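Local coordinates for L-methionine gamma-lyase (Fusobacterium nucleatum subsp. nucleatum, PDB 6LXU), which belongs to the Cys/Met metabolism family of PLP-dependent enzymes and carries pyridoxal phosphate bound to a lysine as an internal aldimine, at residues A[165-169]-A[303-308]; A[214-220]-A[255-260]; A[349-353]-A[370-375]. One frame throughout, in Å; residues are numbered along the deposited sequence. Where two conformers were deposited one is given.

Interaction 1. Residues A[165-169]-A[303-308]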
ATOM      1  N   LYS A 165     -28.710  15.978  17.828  1.00  8.49           N
ATOM      2  CA  LYS A 165     -30.146  15.937  17.602  1.00  8.93           C
ATOM      3  C   LYS A 165     -30.593  14.559  17.157  1.00  8.44           C
ATOM      4  O   LYS A 165     -29.976  13.945  16.278  1.00  8.17           O
ATOM      5  CB  LYS A 165     -30.513  16.964  16.535  1.00  9.98           C
ATOM      6  CG  LYS A 165     -31.996  17.086  16.217  1.00 11.15           C
ATOM      7  CD  LYS A 165     -32.216  18.131  15.126  1.00 12.30           C
ATOM      8  CE  LYS A 165     -33.672  18.334  14.804  1.00 13.21           C
ATOM      9  NZ  LYS A 165     -33.845  19.518  13.928  1.00 13.54           N
ATOM     10  N   ILE A 166     -31.702  14.112  17.742  1.00  8.43           N
ATOM     11  CA  ILE A 166     -32.304  12.827  17.437  1.00  8.57           C
ATOM     12  C   ILE A 166     -33.619  13.056  16.690  1.00  8.43           C
ATOM     13  O   ILE A 166     -34.427  13.918  17.080  1.00  9.04           O
ATOM     14  CB  ILE A 166     -32.603  12.047  18.742  1.00  9.02           C
ATOM     15  CG1 ILE A 166     -31.329  11.774  19.557  1.00  9.19           C
ATOM     16  CG2 ILE A 166     -33.344  10.748  18.454  1.00  9.34           C
ATOM     17  CD1 ILE A 166     -30.285  10.940  18.827  1.00  9.31           C
ATOM     18  N   VAL A 167     -33.831  12.307  15.620  1.00  8.21           N
ATOM     19  CA  VAL A 167     -35.114  12.331  14.898  1.00  8.35           C
ATOM     20  C   VAL A 167     -35.566  10.896  14.680  1.00  7.96           C
ATOM     21  O   VAL A 167     -34.756   9.968  14.655  1.00  7.92           O
ATOM     22  CB  VAL A 167     -35.066  13.145  13.583  1.00  8.71           C
ATOM     23  CG1 VAL A 167     -34.505  14.542  13.842  1.00  9.11           C
ATOM     24  CG2 VAL A 167     -34.275  12.443  12.501  1.00  8.82           C
ATOM     25  N   ASP A 168     -36.886  10.723  14.551  1.00  7.92           N
ATOM     26  CA  ASP A 168     -37.511   9.402  14.562  1.00  7.92           C
ATOM     27  C   ASP A 168     -37.579   8.851  13.151  1.00  7.70           C
ATOM     28  O   ASP A 168     -38.449   9.240  12.363  1.00  7.73           O
ATOM     29  CB  ASP A 168     -38.911   9.515  15.173  1.00  8.30           C
ATOM     30  CG  ASP A 168     -39.548   8.169  15.479  1.00  8.57           C
ATOM     31  OD1 ASP A 168     -39.391   7.235  14.679  1.00  8.47           O
ATOM     32  OD2 ASP A 168     -40.238   8.078  16.525  1.00  9.97           O
ATOM     33  N   LEU A 169     -36.666   7.940  12.819  1.00  7.61           N
ATOM     34  CA  LEU A 169     -36.548   7.458  11.449  1.00  7.59           C
ATOM     35  C   LEU A 169     -37.789   6.717  10.967  1.00  7.54           C
ATOM     36  O   LEU A 169     -38.202   6.892   9.829  1.00  7.46           O
ATOM     37  CB  LEU A 169     -35.320   6.577  11.309  1.00  7.64           C
ATOM     38  CG  LEU A 169     -33.979   7.290  11.547  1.00  7.91           C
ATOM     39  CD1 LEU A 169     -32.853   6.286  11.366  1.00  8.26           C
ATOM     40  CD2 LEU A 169     -33.816   8.461  10.588  1.00  7.92           C
ATOM     41  N   ILE A 303     -36.861   8.425  21.783  1.00 10.55           N
ATOM     42  CA  ILE A 303     -36.696   7.999  20.385  1.00 10.38           C
ATOM     43  C   ILE A 303     -35.354   7.280  20.211  1.00  9.77           C
ATOM     44  O   ILE A 303     -35.269   6.219  19.600  1.00  9.68           O
ATOM     45  CB  ILE A 303     -36.798   9.200  19.423  1.00 10.54           C
ATOM     46  CG1 ILE A 303     -38.224   9.785  19.444  1.00 11.26           C
ATOM     47  CG2 ILE A 303     -36.418   8.803  18.006  1.00 10.26           C
ATOM     48  CD1 ILE A 303     -38.322  11.193  18.908  1.00 11.89           C
ATOM     49  N   ALA A 304     -34.293   7.855  20.780  1.00  9.86           N
ATOM     50  CA  ALA A 304     -32.972   7.224  20.731  1.00  9.92           C
ATOM     51  C   ALA A 304     -33.011   5.833  21.343  1.00 10.27           C
ATOM     52  O   ALA A 304     -32.454   4.889  20.785  1.00 10.07           O
ATOM     53  CB  ALA A 304     -31.934   8.083  21.440  1.00  9.57           C
ATOM     54  N   LYS A 305     -33.694   5.704  22.481  1.00 11.10           N
ATOM     55  CA  LYS A 305     -33.817   4.409  23.149  1.00 12.40           C
ATOM     56  C   LYS A 305     -34.542   3.367  22.287  1.00 11.65           C
ATOM     57  O   LYS A 305     -34.244   2.185  22.370  1.00 12.84           O
ATOM     58  CB  LYS A 305     -34.523   4.581  24.493  1.00 14.07           C
ATOM     59  CG  LYS A 305     -34.507   3.341  25.373  1.00 16.55           C
ATOM     60  CD  LYS A 305     -35.211   3.625  26.687  1.00 18.70           C
ATOM     61  CE  LYS A 305     -35.171   2.413  27.605  1.00 20.94           C
ATOM     62  NZ  LYS A 305     -36.004   2.610  28.821  1.00 23.07           N
ATOM     63  N   LYS A 306     -35.487   3.799  21.460  1.00 11.20           N
ATOM     64  CA  LYS A 306     -36.210   2.880  20.595  1.00 11.27           C
ATOM     65  C   LYS A 306     -35.441   2.463  19.362  1.00 10.53           C
ATOM     66  O   LYS A 306     -35.606   1.344  18.900  1.00 11.40           O
ATOM     67  CB  LYS A 306     -37.499   3.515  20.105  1.00 12.21           C
ATOM     68  CG  LYS A 306     -38.622   3.688  21.109  1.00 13.12           C
ATOM     69  CD  LYS A 306     -39.224   2.345  21.429  1.00 13.60           C
ATOM     70  CE  LYS A 306     -40.486   2.466  22.258  1.00 14.27           C
ATOM     71  NZ  LYS A 306     -41.097   1.134  22.461  1.00 14.74           N
ATOM     72  N   GLN A 307     -34.656   3.371  18.766  1.00  9.49           N
ATOM     73  CA  GLN A 307     -34.029   3.081  17.469  1.00  9.01           C
ATOM     74  C   GLN A 307     -32.516   2.854  17.519  1.00  8.52           C
ATOM     75  O   GLN A 307     -31.945   2.501  16.492  1.00  8.95           O
ATOM     76  CB  GLN A 307     -34.401   4.153  16.433  1.00  9.00           C
ATOM     77  CG  GLN A 307     -33.689   5.478  16.598  1.00  8.93           C
ATOM     78  CD  GLN A 307     -34.200   6.594  15.703  1.00  8.61           C
ATOM     79  OE1 GLN A 307     -35.221   6.474  15.010  1.00  8.42           O
ATOM     80  NE2 GLN A 307     -33.496   7.720  15.732  1.00  8.58           N
ATOM     81  N   MET A 308     -31.900   3.027  18.689  1.00  8.38           N
ATOM     82  CA  MET A 308     -30.454   2.841  18.844  1.00  8.59           C
ATOM     83  C   MET A 308     -30.183   1.775  19.894  1.00  8.68           C
ATOM     84  O   MET A 308     -30.718   1.842  21.006  1.00  9.82           O
ATOM     85  CB  MET A 308     -29.759   4.125  19.288  1.00  8.58           C
ATOM     86  CG  MET A 308     -29.990   5.317  18.373  1.00  8.50           C
ATOM     87  SD  MET A 308     -29.094   6.791  18.893  1.00  8.48           S
ATOM     88  CE  MET A 308     -27.399   6.394  18.477  1.00  8.24           C
TER
HETATM   89  O   HOH W   1     -37.614   5.179  14.643  1.00  9.04           O

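Interaction 2. Residues A[214-220]-A[255-260]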
ATOM      1  N   LEU A 214     -16.496   3.132  10.487  1.00  4.52           N
ATOM      2  CA  LEU A 214     -16.446   1.842   9.783  1.00  4.67           C
ATOM      3  C   LEU A 214     -14.996   1.460   9.465  1.00  4.45           C
ATOM      4  O   LEU A 214     -14.554   0.363   9.805  1.00  4.83           O
ATOM      5  CB  LEU A 214     -17.349   1.859   8.546  1.00  4.96           C
ATOM      6  CG  LEU A 214     -18.852   1.834   8.866  1.00  5.26           C
ATOM      7  CD1 LEU A 214     -19.657   2.277   7.673  1.00  5.48           C
ATOM      8  CD2 LEU A 214     -19.297   0.446   9.316  1.00  5.40           C
ATOM      9  N   ASN A 215     -14.243   2.379   8.861  1.00  4.30           N
ATOM     10  CA  ASN A 215     -12.804   2.160   8.721  1.00  4.31           C
ATOM     11  C   ASN A 215     -12.122   2.208  10.093  1.00  4.34           C
ATOM     12  O   ASN A 215     -11.321   1.334  10.441  1.00  4.71           O
ATOM     13  CB  ASN A 215     -12.181   3.193   7.796  1.00  4.35           C
ATOM     14  CG  ASN A 215     -10.708   2.948   7.631  1.00  4.38           C
ATOM     15  OD1 ASN A 215     -10.313   1.887   7.151  1.00  4.71           O
ATOM     16  ND2 ASN A 215      -9.880   3.885   8.077  1.00  4.36           N
ATOM     17  N   GLY A 216     -12.394   3.278  10.844  1.00  4.41           N
ATOM     18  CA  GLY A 216     -12.005   3.397  12.236  1.00  4.63           C
ATOM     19  C   GLY A 216     -10.598   3.834  12.550  1.00  4.59           C
ATOM     20  O   GLY A 216     -10.290   4.085  13.707  1.00  4.99           O
ATOM     21  N   HIS A 217      -9.723   3.888  11.536  1.00  4.59           N
ATOM     22  CA  HIS A 217      -8.297   4.048  11.773  1.00  4.65           C
ATOM     23  C   HIS A 217      -7.738   5.342  11.190  1.00  4.65           C
ATOM     24  O   HIS A 217      -6.528   5.522  11.119  1.00  4.85           O
ATOM     25  CB  HIS A 217      -7.544   2.807  11.263  1.00  4.64           C
ATOM     26  CG  HIS A 217      -7.829   1.570  12.060  1.00  4.74           C
ATOM     27  ND1 HIS A 217      -9.024   0.883  11.986  1.00  4.70           N
ATOM     28  CD2 HIS A 217      -7.074   0.922  12.984  1.00  4.80           C
ATOM     29  CE1 HIS A 217      -8.970  -0.148  12.821  1.00  4.70           C
ATOM     30  NE2 HIS A 217      -7.801  -0.151  13.436  1.00  4.90           N
ATOM     31  N   GLY A 218      -8.614   6.270  10.807  1.00  4.81           N
ATOM     32  CA  GLY A 218      -8.153   7.636  10.504  1.00  5.06           C
ATOM     33  C   GLY A 218      -7.181   7.731   9.350  1.00  5.02           C
ATOM     34  O   GLY A 218      -6.363   8.651   9.311  1.00  5.11           O
ATOM     35  N   ASP A 219      -7.274   6.801   8.395  1.00  4.86           N
ATOM     36  CA  ASP A 219      -6.300   6.698   7.323  1.00  4.82           C
ATOM     37  C   ASP A 219      -6.922   6.554   5.937  1.00  4.93           C
ATOM     38  O   ASP A 219      -6.198   6.410   4.940  1.00  5.34           O
ATOM     39  CB  ASP A 219      -5.235   5.643   7.626  1.00  4.85           C
ATOM     40  CG  ASP A 219      -5.773   4.251   7.892  1.00  4.80           C
ATOM     41  OD1 ASP A 219      -6.995   4.018   7.706  1.00  5.08           O
ATOM     42  OD2 ASP A 219      -4.952   3.393   8.307  1.00  5.21           O
ATOM     43  N   VAL A 220      -8.258   6.636   5.858  1.00  4.92           N
ATOM     44  CA  VAL A 220      -8.982   6.460   4.599  1.00  5.14           C
ATOM     45  C   VAL A 220     -10.101   7.490   4.535  1.00  5.10           C
ATOM     46  O   VAL A 220     -10.792   7.733   5.532  1.00  5.71           O
ATOM     47  CB  VAL A 220      -9.608   5.040   4.547  1.00  5.57           C
ATOM     48  CG1 VAL A 220     -10.545   4.869   3.374  1.00  6.15           C
ATOM     49  CG2 VAL A 220      -8.550   3.954   4.497  1.00  5.64           C
ATOM     50  N   TYR A 255      -8.023  -1.445   3.269  1.00  4.33           N
ATOM     51  CA  TYR A 255      -7.915  -0.850   4.601  1.00  4.46           C
ATOM     52  C   TYR A 255      -9.244  -0.890   5.350  1.00  4.36           C
ATOM     53  O   TYR A 255      -9.270  -1.131   6.555  1.00  4.31           O
ATOM     54  CB  TYR A 255      -7.419   0.592   4.522  1.00  4.59           C
ATOM     55  CG  TYR A 255      -5.927   0.817   4.350  1.00  4.72           C
ATOM     56  CD1 TYR A 255      -4.991   0.245   5.212  1.00  5.09           C
ATOM     57  CD2 TYR A 255      -5.461   1.734   3.412  1.00  4.84           C
ATOM     58  CE1 TYR A 255      -3.645   0.544   5.092  1.00  5.28           C
ATOM     59  CE2 TYR A 255      -4.104   2.022   3.295  1.00  5.11           C
ATOM     60  CZ  TYR A 255      -3.203   1.421   4.145  1.00  5.23           C
ATOM     61  OH  TYR A 255      -1.845   1.678   4.052  1.00  5.54           O
ATOM     62  N   ILE A 256     -10.350  -0.631   4.654  1.00  4.30           N
ATOM     63  CA  ILE A 256     -11.653  -0.616   5.323  1.00  4.44           C
ATOM     64  C   ILE A 256     -12.095  -2.039   5.685  1.00  4.48           C
ATOM     65  O   ILE A 256     -12.567  -2.266   6.798  1.00  4.57           O
ATOM     66  CB  ILE A 256     -12.739   0.072   4.481  1.00  4.60           C
ATOM     67  CG1 ILE A 256     -12.334   1.506   4.100  1.00  4.63           C
ATOM     68  CG2 ILE A 256     -14.056   0.094   5.252  1.00  4.74           C
ATOM     69  CD1 ILE A 256     -13.063   2.027   2.891  1.00  4.82           C
ATOM     70  N   ILE A 257     -11.936  -2.986   4.767  1.00  4.43           N
ATOM     71  CA  ILE A 257     -12.182  -4.396   5.108  1.00  4.59           C
ATOM     72  C   ILE A 257     -11.401  -4.781   6.374  1.00  4.45           C
ATOM     73  O   ILE A 257     -11.935  -5.409   7.299  1.00  4.66           O
ATOM     74  CB  ILE A 257     -11.795  -5.311   3.927  1.00  4.83           C
ATOM     75  CG1 ILE A 257     -12.775  -5.139   2.765  1.00  5.14           C
ATOM     76  CG2 ILE A 257     -11.720  -6.776   4.360  1.00  5.18           C
ATOM     77  CD1 ILE A 257     -12.270  -5.697   1.459  1.00  5.37           C
ATOM     78  N   ARG A 258     -10.130  -4.401   6.390  1.00  4.44           N
ATOM     79  CA  ARG A 258      -9.268  -4.690   7.525  1.00  4.46           C
ATOM     80  C   ARG A 258      -9.804  -4.016   8.795  1.00  4.43           C
ATOM     81  O   ARG A 258      -9.872  -4.646   9.856  1.00  4.61           O
ATOM     82  CB  ARG A 258      -7.864  -4.204   7.218  1.00  4.51           C
ATOM     83  CG  ARG A 258      -6.827  -4.663   8.217  1.00  4.44           C
ATOM     84  CD  ARG A 258      -5.498  -4.025   7.938  1.00  4.55           C
ATOM     85  NE  ARG A 258      -4.350  -4.763   8.436  1.00  4.53           N
ATOM     86  CZ  ARG A 258      -3.530  -4.423   9.418  1.00  4.55           C
ATOM     87  NH1 ARG A 258      -3.812  -3.394  10.239  1.00  4.98           N
ATOM     88  NH2 ARG A 258      -2.434  -5.124   9.610  1.00  4.64           N
ATOM     89  N   GLY A 259     -10.176  -2.739   8.686  1.00  4.36           N
ATOM     90  CA  GLY A 259     -10.789  -2.029   9.804  1.00  4.57           C
ATOM     91  C   GLY A 259     -12.046  -2.704  10.319  1.00  4.66           C
ATOM     92  O   GLY A 259     -12.303  -2.727  11.538  1.00  4.67           O
ATOM     93  N   LEU A 260     -12.840  -3.256   9.412  1.00  4.68           N
ATOM     94  CA  LEU A 260     -14.080  -3.932   9.803  1.00  5.02           C
ATOM     95  C   LEU A 260     -13.842  -5.209  10.599  1.00  4.82           C
ATOM     96  O   LEU A 260     -14.757  -5.637  11.321  1.00  4.90           O
ATOM     97  CB  LEU A 260     -14.977  -4.197   8.598  1.00  5.60           C
ATOM     98  CG  LEU A 260     -15.637  -2.939   8.017  1.00  6.16           C
ATOM     99  CD1 LEU A 260     -16.314  -3.244   6.692  1.00  6.90           C
ATOM    100  CD2 LEU A 260     -16.636  -2.318   8.980  1.00  6.23           C
TER

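Interaction 3. Residues A[349-353]-A[370-375]. With NO3 (nitrate ion), chain C.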
ATOM      1  N   ILE A 349     -10.920  15.982  19.443  1.00  6.38           N
ATOM      2  CA  ILE A 349     -11.695  17.047  20.084  1.00  7.00           C
ATOM      3  C   ILE A 349     -11.593  18.322  19.263  1.00  7.34           C
ATOM      4  O   ILE A 349     -10.559  18.595  18.634  1.00  7.30           O
ATOM      5  CB  ILE A 349     -11.232  17.229  21.542  1.00  7.11           C
ATOM      6  CG1 ILE A 349     -12.232  18.047  22.376  1.00  7.29           C
ATOM      7  CG2 ILE A 349      -9.835  17.818  21.627  1.00  7.34           C
ATOM      8  CD1 ILE A 349     -11.889  18.093  23.847  1.00  7.65           C
ATOM      9  N   GLN A 350     -12.677  19.100  19.245  1.00  8.07           N
ATOM     10  CA  GLN A 350     -12.713  20.380  18.551  0.50  8.77           C
ATOM     11  C   GLN A 350     -13.592  21.367  19.312  1.00  8.64           C
ATOM     12  O   GLN A 350     -14.538  20.962  19.992  1.00  8.48           O
ATOM     13  CB  GLN A 350     -13.233  20.208  17.124  0.50  9.85           C
ATOM     14  CG  GLN A 350     -14.520  19.424  16.981  0.50 10.86           C
ATOM     15  CD  GLN A 350     -15.009  19.431  15.551  0.50 11.84           C
ATOM     16  OE1 GLN A 350     -15.728  20.335  15.150  0.50 13.33           O
ATOM     17  NE2 GLN A 350     -14.613  18.426  14.772  0.50 12.44           N
ATOM     18  N   HIS A 351     -13.293  22.653  19.146  1.00  8.34           N
ATOM     19  CA  HIS A 351     -14.042  23.761  19.740  1.00  8.72           C
ATOM     20  C   HIS A 351     -14.515  24.589  18.556  1.00  8.80           C
ATOM     21  O   HIS A 351     -13.758  25.426  18.055  1.00  8.88           O
ATOM     22  CB  HIS A 351     -13.120  24.545  20.669  1.00  8.95           C
ATOM     23  CG  HIS A 351     -13.740  25.782  21.237  1.00  9.17           C
ATOM     24  ND1 HIS A 351     -13.126  27.015  21.177  1.00  9.49           N
ATOM     25  CD2 HIS A 351     -14.909  25.965  21.893  1.00  9.32           C
ATOM     26  CE1 HIS A 351     -13.898  27.904  21.780  1.00  9.63           C
ATOM     27  NE2 HIS A 351     -14.985  27.296  22.216  1.00  9.40           N
ATOM     28  N   PRO A 352     -15.735  24.321  18.053  1.00  9.41           N
ATOM     29  CA  PRO A 352     -16.110  24.935  16.779  1.00  9.99           C
ATOM     30  C   PRO A 352     -16.007  26.464  16.732  1.00 10.24           C
ATOM     31  O   PRO A 352     -15.612  27.017  15.694  1.00 10.89           O
ATOM     32  CB  PRO A 352     -17.545  24.469  16.571  1.00 10.50           C
ATOM     33  CG  PRO A 352     -17.634  23.182  17.290  1.00 11.12           C
ATOM     34  CD  PRO A 352     -16.689  23.262  18.442  1.00  9.88           C
ATOM     35  N   ALA A 353     -16.315  27.147  17.837  1.00 10.18           N
ATOM     36  CA  ALA A 353     -16.312  28.615  17.815  1.00 10.74           C
ATOM     37  C   ALA A 353     -14.948  29.197  17.475  1.00 11.19           C
ATOM     38  O   ALA A 353     -14.890  30.239  16.820  1.00 12.31           O
ATOM     39  CB  ALA A 353     -16.819  29.184  19.143  1.00 10.90           C
ATOM     40  N   ILE A 370     -23.897  27.163  16.969  1.00 15.89           N
ATOM     41  CA  ILE A 370     -22.575  27.063  17.578  1.00 14.81           C
ATOM     42  C   ILE A 370     -22.485  28.113  18.682  1.00 14.12           C
ATOM     43  O   ILE A 370     -22.497  29.323  18.418  1.00 14.84           O
ATOM     44  CB  ILE A 370     -21.447  27.247  16.535  1.00 14.80           C
ATOM     45  CG1 ILE A 370     -21.540  26.176  15.435  1.00 14.62           C
ATOM     46  CG2 ILE A 370     -20.073  27.246  17.209  1.00 14.71           C
ATOM     47  CD1 ILE A 370     -21.443  24.741  15.919  1.00 14.73           C
ATOM     48  N   THR A 371     -22.417  27.632  19.912  1.00 13.23           N
ATOM     49  CA  THR A 371     -22.321  28.469  21.099  1.00 12.66           C
ATOM     50  C   THR A 371     -20.857  28.547  21.546  1.00 12.45           C
ATOM     51  O   THR A 371     -20.054  27.657  21.226  1.00 12.03           O
ATOM     52  CB  THR A 371     -23.221  27.890  22.202  1.00 12.71           C
ATOM     53  OG1 THR A 371     -23.075  26.464  22.228  1.00 12.24           O
ATOM     54  CG2 THR A 371     -24.684  28.195  21.915  1.00 13.04           C
ATOM     55  N   ASP A 372     -20.499  29.604  22.268  1.00 11.93           N
ATOM     56  CA  ASP A 372     -19.097  29.916  22.544  1.00 12.53           C
ATOM     57  C   ASP A 372     -18.362  28.868  23.362  1.00 11.25           C
ATOM     58  O   ASP A 372     -17.147  28.740  23.230  1.00 10.95           O
ATOM     59  CB  ASP A 372     -18.976  31.275  23.261  1.00 14.02           C
ATOM     60  CG  ASP A 372     -18.946  32.465  22.308  1.00 16.11           C
ATOM     61  OD1 ASP A 372     -19.146  32.269  21.088  1.00 17.46           O
ATOM     62  OD2 ASP A 372     -18.697  33.596  22.784  1.00 19.48           O
ATOM     63  N   GLY A 373     -19.069  28.170  24.243  1.00 10.36           N
ATOM     64  CA  GLY A 373     -18.453  27.136  25.063  1.00  9.83           C
ATOM     65  C   GLY A 373     -18.610  25.712  24.554  1.00  9.27           C
ATOM     66  O   GLY A 373     -18.245  24.787  25.259  1.00  9.26           O
ATOM     67  N   LEU A 374     -19.145  25.543  23.350  1.00  9.02           N
ATOM     68  CA  LEU A 374     -19.436  24.200  22.836  1.00  9.20           C
ATOM     69  C   LEU A 374     -18.159  23.473  22.413  1.00  8.71           C
ATOM     70  O   LEU A 374     -17.381  23.996  21.617  1.00  8.82           O
ATOM     71  CB  LEU A 374     -20.403  24.277  21.667  1.00 10.20           C
ATOM     72  CG  LEU A 374     -20.991  22.945  21.184  1.00 11.11           C
ATOM     73  CD1 LEU A 374     -21.947  22.339  22.195  1.00 11.72           C
ATOM     74  CD2 LEU A 374     -21.693  23.156  19.855  1.00 12.16           C
ATOM     75  N   VAL A 375     -17.977  22.271  22.953  1.00  8.32           N
ATOM     76  CA  VAL A 375     -16.848  21.392  22.619  1.00  8.31           C
ATOM     77  C   VAL A 375     -17.437  20.078  22.113  1.00  8.17           C
ATOM     78  O   VAL A 375     -18.399  19.558  22.683  1.00  8.13           O
ATOM     79  CB  VAL A 375     -15.953  21.180  23.848  1.00  8.69           C
ATOM     80  CG1 VAL A 375     -14.817  20.202  23.532  1.00  8.82           C
ATOM     81  CG2 VAL A 375     -15.403  22.519  24.328  1.00  8.97           C
TER
HETATM   82  N   NO3 C 502     -16.332  16.479  11.549  1.00 20.71           N
HETATM   83  O1  NO3 C 502     -16.222  15.265  11.601  1.00 22.12           O
HETATM   84  O2  NO3 C 502     -17.418  16.987  11.146  1.00 18.84           O
HETATM   85  O3  NO3 C 502     -15.369  17.221  11.900  1.00 19.78           O
HETATM   86  O   HOH W   2     -17.805  26.253  20.055  1.00 11.60           O

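Interaction 1. Residues A[165-169]-A[303-308]
Ile-166 and Asp-168 lie alongside the last turn of helix 301-307 in an extended strip of loop, with CA atoms 6.5 Å apart for Ile-166 and Ala-304 and 6.0 Å for Asp-168 and Ile-303. Through both ends of its side-chain amide Gln-307 binds two backbone groups of the loop, Val-167 O and Leu-169 N. NE2 donates to Val-167 O at 2.8 Å and 159° at the hydrogen; the acceptor lies near the amide plane, but the donor is tilted from the carbonyl plane of Val-167. OE1 receives Leu-169 N at 3.0 Å on a lone pair, in the carbonyl plane. These two bonds fix which way round the amide sits. Its CG stands between the backbone N and the carbonyl carbon (chi1 75°), and from there the extended chain carries the amide across to the loop. A water bridges Gln-307 OE1 and Asp-168 OD1, giving OE1 a second donor; OD1 also accepts Ala-171 N, so that Asp-168 N-caps helix 169-176. The apolar half is centred on Ile-303 CG2, which lies 3.7 Å from Ile-166 CG2 as the two isoleucines run past each other in opposite directions. Ile-303 crosses Asp-168 at about a right angle, its CG2 3.8 Å from the aspartate CB. The contact thus sets the end of helix 301-307 against the loop that leads from strand 151-157 of the seven-stranded sheet into helix 169-176.

Interaction 2. Residues A[214-220]-A[255-260]
Val-220 divides its two methyls between neighbouring helix residues: CG2 lies 3.5 Å from Tyr-255 CB, and CG1 lies 3.8 Å from Ile-256 CD1. With chi1 at 171°, CG1 is opposite the backbone N and CG2 opposite the carbonyl carbon, which turns one methyl toward each partner. Asn-215, in the loop that follows the cofactor-bearing Lys-212, also has its CG trans to the backbone N (chi1 -179°). This carries the amide over Ile-256, whose CG1 is 3.7 Å from OD1, the two side chains crossing at about a right angle. Asn-215 ND2 donates to Asp-219 OD1 at 2.9 Å, nearly in line with the carboxylate C-O bond, and helps set the turn of the amide. OD1 lies 3.2 Å from Tyr-255 O, an approach of two acceptors; Arg-258 of the second subunit gives OD1 a weak hydrogen bond. His-217 folds back so that ND1 donates to Asn-215 O at 2.8 Å, with that oxygen in the ring plane. The same oxygen receives a CA-H...O contact from Gly-259 CA (3.5 Å, 142° at the hydrogen), an approach that leaves no room for a CB. Leu-214 and Leu-260 finish the packing through their CD2 methyls, 3.9 Å apart. Asp-219 OD2 is held by Arg-258 and Tyr-254 of the second subunit, while Tyr-255 OH bonds Gln-251 there. Chemically, then, the loop is shaped by its own hydrogen bonds and fitted to helix 250-260 by apolar contact and one CA-H donor, with a carboxylate oxygen, Asp-219 OD2, spent on another subunit.

Interaction 3. Residues A[349-353]-A[370-375]
Ala-353 N donates to a water at 2.8 Å, and that water in turn donates to two carbonyls of the facing segment, Thr-371 O at 2.9 Å and Leu-374 O at 2.8 Å. Three backbone polar groups therefore meet at one site between the segments. Carbon atoms pack round Leu-374 O as well: Pro-352 CD lies 3.3 Å away, and His-351 CD2 comes within 3.2 Å, with the oxygen at the edge of the imidazole, near its plane. The direct hydrogen bond runs from His-351 NE2 to Asp-372 O, 2.8 Å long and 167° at the hydrogen. The acceptor lies in the ring plane, whereas the donor is tilted from the plane of the carbonyl. The trans setting of chi1 (175°) extends the imidazole toward the type I turn Thr-371 to Leu-374, and Ser-354 OG bonds ND1, so both ring nitrogens are engaged and the ring is held in its rotation. On the apolar side, Ile-370 CG2 lies 3.8 Å from Pro-352 CB and comes near Ala-353 as well. At the strand end, Ile-349 CG1 and CD1 both touch Val-375 CG1, at 3.6 Å each, the side chains crossing at a slant. Val-375 CA adds a CA-H...O contact to Gln-350 O. Asp-372 points its carboxylate to Arg-365 and Lys-362. Strands 348-350 and 374-378 are antiparallel neighbours, bonded through Gln-350 and Arg-376, and the contact continues past their pairing into the loop after 348-350 and the turn before 374-378, at the ends of two inner strands of the five-stranded mixed sheet in the C-terminal part of this PLP-dependent fold.

How the interactions relate
All three contacts are largely buried, yet they hold different parts of the fold. Interaction 1 ties a loop of the seven-stranded sheet to helix 301-307, interaction 2 seats another loop of that sheet on helix 250-260, and interaction 3 joins the ends of two adjacent strands of the five-stranded sheet with the loop and turn beyond them. Interaction 2 is nested along the chain inside the loop closed by interaction 1, across the chain's centre from it, their centres about 26 Å apart; interaction 3 follows both in series. Interactions 1 and 3 combine direct side-chain-to-backbone hydrogen bonds with a bridging water and touch no other subunit. Interaction 2 is chiefly apolar across its segments and sends its charged groups to the second subunit.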